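Local coordinates for protein ALKF (Bacillus cereus, PDB 3ZBO) that is of unknown cellular function but is related to the HEAT-like repeat DNA glycosylases and has affinity for branched DNA structures such as Holliday junctions, at residues A[142-147]-A[235-240]. Numbering follows the deposited sequence. Where two conformers were deposited one is given.
Sequences LGNRKD and KRKYVR
G143 and K235 bring the two backbones together, their CA atoms 4.3 Å apart where the end of helix 128-144 meets the irregular chain that follows helix 219-228. With no side chain on G143, the backbones can lie this close, and its CA makes a CA-H...O contact with the carbonyl oxygen of R236. N144, the next residue, lies nearest K237, two residues after K235; beyond them the chain goes on against helix 98-110, and the Y238 ring also meets W140 of helix 128-144 edge-to-face.

How a single lysine can tie off a helix end is well illustrated by K235. Its chain, extended as far as CE and then bent at the last torsion (chi4 -82°), runs past the helix terminus and brings NZ to the carbonyl oxygens of L142, in the last turn, and R145, in the loop beyond. NZ gives a hydrogen bond of 2.9 Å to L142 O, tilted somewhat from that carbonyl plane, and one of 2.8 Å to R145 O, almost straight in line with the C=O bond at 171°. The third bond within the contact is a salt bridge: NZ lies 2.7 Å from D147 OD1, on the anti side and 34° out of the carboxylate plane. S187 O also accepts from NZ, so the ammonium group additionally links to the end of helix 171-187. In this mainly helical HEAT-like fold, related to AlkC and AlkD, the C-terminal tail is thereby fastened across the ends of two helices of the superhelical stack.

Beside this polar cluster, N144 and K237 run alongside each other in the same direction. Both carry CG anti to the backbone N, which lays the K237 methylenes along the amide, with K237 CD 3.6 Å from N144 OD1. Farther out, K237 NZ forms a long, weak ion pair with E111.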
ATOM      1  N   LEU A 142       7.672  -5.777   5.594  1.00 13.70           N
ATOM      2  CA  LEU A 142       9.186  -5.879   5.645  1.00 14.28           C
ATOM      3  C   LEU A 142       9.739  -4.618   6.298  1.00 17.86           C
ATOM      4  O   LEU A 142      10.857  -4.675   6.840  1.00 18.51           O
ATOM      5  CB  LEU A 142       9.669  -6.004   4.238  1.00 15.59           C
ATOM      6  CG  LEU A 142       9.438  -7.365   3.669  1.00 15.01           C
ATOM      7  CD1 LEU A 142       9.608  -7.381   2.130  1.00 19.50           C
ATOM      8  CD2 LEU A 142      10.295  -8.507   4.349  1.00 19.87           C
ATOM      9  N   GLY A 143       8.956  -3.499   6.363  1.00 19.27           N
ATOM     10  CA  GLY A 143       9.420  -2.321   7.150  1.00 18.22           C
ATOM     11  C   GLY A 143       8.956  -2.221   8.590  1.00 20.79           C
ATOM     12  O   GLY A 143       9.500  -1.384   9.377  1.00 21.06           O
ATOM     13  N   ASN A 144       7.957  -3.003   8.985  1.00 20.59           N
ATOM     14  CA  ASN A 144       7.484  -2.924  10.363  0.50 21.17           C
ATOM     15  C   ASN A 144       7.579  -4.264  11.094  1.00 21.79           C
ATOM     16  O   ASN A 144       6.971  -4.434  12.147  1.00 23.96           O
ATOM     17  CB  ASN A 144       6.074  -2.347  10.428  0.50 21.69           C
ATOM     18  CG  ASN A 144       5.714  -1.863  11.825  0.50 22.43           C
ATOM     19  OD1 ASN A 144       6.575  -1.386  12.571  0.50 27.12           O
ATOM     20  ND2 ASN A 144       4.459  -1.974  12.169  0.50 25.18           N
ATOM     21  N   ARG A 145       8.418  -5.171  10.564  1.00 21.21           N
ATOM     22  CA  ARG A 145       8.544  -6.469  11.241  1.00 20.60           C
ATOM     23  C   ARG A 145      10.001  -6.835  11.227  1.00 18.97           C
ATOM     24  O   ARG A 145      10.780  -6.544  10.318  1.00 18.33           O
ATOM     25  CB  ARG A 145       7.763  -7.599  10.525  1.00 18.25           C
ATOM     26  CG  ARG A 145       6.234  -7.435  10.409  1.00 22.86           C
ATOM     27  CD  ARG A 145       5.455  -7.535  11.651  1.00 23.44           C
ATOM     28  NE  ARG A 145       4.093  -7.087  11.294  1.00 29.47           N
ATOM     29  CZ  ARG A 145       3.003  -7.412  11.933  1.00 31.94           C
ATOM     30  NH1 ARG A 145       3.071  -8.198  13.029  1.00 36.57           N
ATOM     31  NH2 ARG A 145       1.853  -6.989  11.458  1.00 24.44           N
ATOM     32  N   LYS A 146      10.392  -7.573  12.271  1.00 17.80           N
ATOM     33  CA  LYS A 146      11.726  -8.138  12.247  0.50 16.79           C
ATOM     34  C   LYS A 146      11.842  -9.262  11.182  1.00 14.18           C
ATOM     35  O   LYS A 146      10.857  -9.884  10.744  1.00 16.95           O
ATOM     36  CB  LYS A 146      12.129  -8.689  13.653  0.50 18.35           C
ATOM     37  CG  LYS A 146      11.635  -7.825  14.838  0.50 19.36           C
ATOM     38  CD  LYS A 146      12.063  -8.390  16.240  0.50 18.96           C
ATOM     39  CE  LYS A 146      12.339  -7.312  17.272  0.50 24.62           C
ATOM     40  NZ  LYS A 146      13.463  -6.425  16.870  0.50 31.22           N
ATOM     41  N   ASP A 147      13.065  -9.496  10.725  1.00 14.86           N
ATOM     42  CA  ASP A 147      13.268 -10.439   9.698  1.00 16.34           C
ATOM     43  C   ASP A 147      12.753 -11.842  10.005  1.00 16.38           C
ATOM     44  O   ASP A 147      12.359 -12.599   9.111  1.00 16.34           O
ATOM     45  CB  ASP A 147      14.750 -10.484   9.270  1.00 16.73           C
ATOM     46  CG  ASP A 147      15.178  -9.251   8.496  1.00 18.21           C
ATOM     47  OD1 ASP A 147      14.282  -8.516   7.989  1.00 18.12           O
ATOM     48  OD2 ASP A 147      16.402  -9.112   8.342  1.00 17.42           O
ATOM     49  N   LYS A 235      14.736  -0.393   8.112  1.00 17.85           N
ATOM     50  CA  LYS A 235      13.276  -0.701   8.025  1.00 20.00           C
ATOM     51  C   LYS A 235      12.451   0.507   8.458  1.00 22.88           C
ATOM     52  O   LYS A 235      12.711   1.040   9.504  1.00 25.20           O
ATOM     53  CB  LYS A 235      12.958  -1.875   8.928  1.00 20.17           C
ATOM     54  CG  LYS A 235      13.492  -3.190   8.513  1.00 19.57           C
ATOM     55  CD  LYS A 235      13.272  -4.172   9.618  1.00 18.11           C
ATOM     56  CE  LYS A 235      13.738  -5.491   9.180  1.00 20.24           C
ATOM     57  NZ  LYS A 235      12.716  -6.285   8.306  1.00 16.48           N
ATOM     58  N   ARG A 236      11.589   0.907   7.527  1.00 23.72           N
ATOM     59  CA  ARG A 236      10.726   2.089   7.628  0.50 24.53           C
ATOM     60  C   ARG A 236       9.261   1.649   7.875  1.00 21.43           C
ATOM     61  O   ARG A 236       8.686   1.115   6.991  1.00 24.07           O
ATOM     62  CB  ARG A 236      10.835   2.936   6.328  0.50 25.18           C
ATOM     63  CG  ARG A 236      10.666   2.176   4.993  0.50 26.77           C
ATOM     64  CD  ARG A 236      11.984   2.107   4.234  0.50 30.88           C
ATOM     65  NE  ARG A 236      12.239   3.313   3.471  0.50 36.44           N
ATOM     66  CZ  ARG A 236      13.061   3.346   2.440  0.50 36.92           C
ATOM     67  NH1 ARG A 236      13.676   2.224   2.069  0.50 35.43           N
ATOM     68  NH2 ARG A 236      13.251   4.479   1.774  0.50 39.96           N
ATOM     69  N   LYS A 237       8.686   1.912   9.043  1.00 22.42           N
ATOM     70  CA  LYS A 237       7.201   1.805   9.181  1.00 20.19           C
ATOM     71  C   LYS A 237       6.546   2.795   8.252  1.00 20.41           C
ATOM     72  O   LYS A 237       6.887   3.988   8.263  1.00 20.61           O
ATOM     73  CB  LYS A 237       6.715   2.074  10.589  1.00 22.38           C
ATOM     74  CG  LYS A 237       5.311   1.690  10.770  1.00 23.47           C
ATOM     75  CD  LYS A 237       4.893   1.809  12.261  1.00 31.04           C
ATOM     76  CE  LYS A 237       3.405   1.861  12.327  1.00 35.58           C
ATOM     77  NZ  LYS A 237       2.835   1.130  13.521  1.00 44.35           N
ATOM     78  N   TYR A 238       5.593   2.318   7.427  1.00 16.33           N
ATOM     79  CA  TYR A 238       4.905   3.253   6.499  1.00 17.07           C
ATOM     80  C   TYR A 238       4.323   4.448   7.266  1.00 14.32           C
ATOM     81  O   TYR A 238       3.604   4.270   8.223  1.00 17.97           O
ATOM     82  CB  TYR A 238       3.815   2.435   5.722  1.00 17.25           C
ATOM     83  CG  TYR A 238       3.156   3.203   4.651  1.00 15.92           C
ATOM     84  CD1 TYR A 238       2.090   4.084   4.985  1.00 16.45           C
ATOM     85  CD2 TYR A 238       3.529   3.068   3.346  1.00 18.32           C
ATOM     86  CE1 TYR A 238       1.403   4.845   4.004  1.00 15.91           C
ATOM     87  CE2 TYR A 238       2.873   3.844   2.329  1.00 21.15           C
ATOM     88  CZ  TYR A 238       1.813   4.717   2.719  1.00 18.46           C
ATOM     89  OH  TYR A 238       1.166   5.430   1.745  1.00 19.31           O
ATOM     90  N   VAL A 239       4.576   5.673   6.754  1.00 17.24           N
ATOM     91  CA  VAL A 239       4.053   6.870   7.422  1.00 18.34           C
ATOM     92  C   VAL A 239       2.734   7.281   6.839  1.00 17.27           C
ATOM     93  O   VAL A 239       2.632   7.587   5.649  1.00 18.74           O
ATOM     94  CB  VAL A 239       5.088   8.053   7.316  1.00 18.60           C
ATOM     95  CG1 VAL A 239       4.603   9.203   8.117  1.00 22.11           C
ATOM     96  CG2 VAL A 239       6.481   7.611   7.881  1.00 23.22           C
ATOM     97  N   ARG A 240       1.722   7.286   7.685  1.00 17.64           N
ATOM     98  CA  ARG A 240       0.345   7.418   7.127  1.00 17.20           C
ATOM     99  C   ARG A 240      -0.134   8.837   7.060  1.00 21.72           C
ATOM    100  O   ARG A 240      -1.074   9.147   6.306  1.00 19.63           O
ATOM    101  CB  ARG A 240      -0.578   6.586   7.973  1.00 17.17           C
ATOM    102  CG  ARG A 240      -0.176   5.080   7.960  1.00 18.23           C
ATOM    103  CD  ARG A 240      -1.197   4.212   8.679  1.00 17.43           C
ATOM    104  NE  ARG A 240      -2.387   3.932   7.791  1.00 14.94           N
ATOM    105  CZ  ARG A 240      -3.203   2.928   8.026  1.00 14.07           C
ATOM    106  NH1 ARG A 240      -3.073   2.168   9.124  1.00 16.92           N
ATOM    107  NH2 ARG A 240      -4.170   2.734   7.173  1.00 15.36           N
TER